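Local atomic coordinates of putative GH105 family protein (Salmonella enterica subsp. enterica serovar Paratyphi A, PDB entry 3QWT), a protein that is of uncertain function but probably acts as a glycoside hydrolase of family GH105, built on an alpha/alpha toroid. Residues 191-194 with 195-199. Sequence-based numbering, arbitrary orientation.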
# COMPACT_ATOMS: atom_id res chain seq x y z
N VAL A 191 0.96 -1.58 23.00
CA VAL A 191 1.76 -2.75 22.71
C VAL A 191 3.24 -2.42 22.73
O VAL A 191 4.05 -3.23 23.17
CB VAL A 191 1.38 -3.33 21.34
CG1 VAL A 191 2.30 -4.50 21.01
CG2 VAL A 191 -0.08 -3.76 21.34
N GLU A 192 3.59 -1.22 22.26
CA GLU A 192 4.99 -0.79 22.26
C GLU A 192 5.45 -0.67 23.72
O GLU A 192 6.53 -1.15 24.09
CB GLU A 192 5.20 0.54 21.51
CG GLU A 192 5.28 0.41 19.99
CD GLU A 192 6.09 -0.81 19.52
OE1 GLU A 192 5.45 -1.82 19.16
OE2 GLU A 192 7.35 -0.77 19.48
N GLU A 193 4.61 -0.06 24.54
CA GLU A 193 4.91 0.09 25.95
C GLU A 193 5.11 -1.29 26.57
O GLU A 193 6.04 -1.51 27.35
CB GLU A 193 3.77 0.82 26.66
CG GLU A 193 3.92 0.88 28.17
CD GLU A 193 5.14 1.70 28.62
OE1 GLU A 193 5.57 1.54 29.79
OE2 GLU A 193 5.67 2.50 27.83
N ALA A 194 4.23 -2.21 26.22
CA ALA A 194 4.26 -3.56 26.78
C ALA A 194 5.58 -4.30 26.45
O ALA A 194 6.19 -4.92 27.30
CB ALA A 194 3.04 -4.35 26.30
N THR A 195 6.01 -4.20 25.20
CA THR A 195 7.26 -4.79 24.74
C THR A 195 8.44 -4.19 25.46
O THR A 195 9.35 -4.90 25.90
CB THR A 195 7.44 -4.55 23.25
OG1 THR A 195 6.30 -5.10 22.59
CG2 THR A 195 8.73 -5.24 22.73
N TYR A 196 8.44 -2.86 25.57
CA TYR A 196 9.50 -2.21 26.31
C TYR A 196 9.54 -2.72 27.75
O TYR A 196 10.61 -3.04 28.28
CB TYR A 196 9.38 -0.69 26.27
CG TYR A 196 10.40 0.01 27.11
CD1 TYR A 196 11.71 0.18 26.65
CD2 TYR A 196 10.08 0.48 28.39
CE1 TYR A 196 12.66 0.82 27.41
CE2 TYR A 196 11.04 1.14 29.17
CZ TYR A 196 12.33 1.29 28.67
OH TYR A 196 13.29 1.92 29.42
N GLN A 197 8.38 -2.83 28.39
CA GLN A 197 8.38 -3.32 29.76
C GLN A 197 9.02 -4.73 29.83
O GLN A 197 9.79 -5.02 30.75
CB GLN A 197 6.98 -3.29 30.36
CG GLN A 197 6.49 -1.87 30.68
CD GLN A 197 7.43 -1.14 31.64
OE1 GLN A 197 8.04 -1.75 32.53
NE2 GLN A 197 7.56 0.18 31.45
N PHE A 198 8.73 -5.58 28.84
CA PHE A 198 9.30 -6.92 28.83
C PHE A 198 10.82 -6.84 28.83
O PHE A 198 11.47 -7.41 29.71
CB PHE A 198 8.84 -7.67 27.59
CG PHE A 198 8.32 -9.03 27.87
CD1 PHE A 198 6.95 -9.26 27.95
CD2 PHE A 198 9.19 -10.10 28.03
CE1 PHE A 198 6.46 -10.52 28.20
CE2 PHE A 198 8.71 -11.36 28.29
CZ PHE A 198 7.34 -11.58 28.37
N LEU A 199 11.38 -6.10 27.86
CA LEU A 199 12.82 -5.97 27.72
C LEU A 199 13.47 -5.44 29.00
O LEU A 199 14.51 -5.94 29.43
CB LEU A 199 13.17 -5.08 26.52
CG LEU A 199 12.69 -5.61 25.16
CD1 LEU A 199 12.90 -4.54 24.11
CD2 LEU A 199 13.39 -6.91 24.75
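Val191 O takes the N-H of Thr195 one turn along helix 188-205, the first of four successive i to i+4 backbone bonds that end with Ala194 O to Phe198 N. The hydroxyl of Thr195 folds back on the helix backbone: with OG1 beside its own backbone N (chi1 -57°), OG1 lies 3.0 Å from Val191 O and donates to it. Thr195 N reaches the same oxygen from the opposite face of the carbonyl plane, so two donors grip Val191 O. Two residues further along, Glu193 and Gln197 run side by side, both chains bent at chi2, and Gln197 NE2 donates to Glu193 OE1 over 2.9 Å. The oxygen is met on its syn side, 35° out of the carboxylate plane, while it lies near the amide plane of Gln197; the two planes are 38° apart. Gly151 O and Met153 N take the two ends of the Gln197 amide, which fixes its flip. Arg147 also pairs with Glu193 OE1, and Arg258 of the second subunit with OE2. Phe198 meets Phe244 of helix 231-248 with nearly parallel rings. A buried carboxylate held by two arginines and an amide is probably ionised, and with Gln197 it ties this toroid helix to Arg147 and the 150-153 segment of the same chain and to Arg258 across the subunit interface.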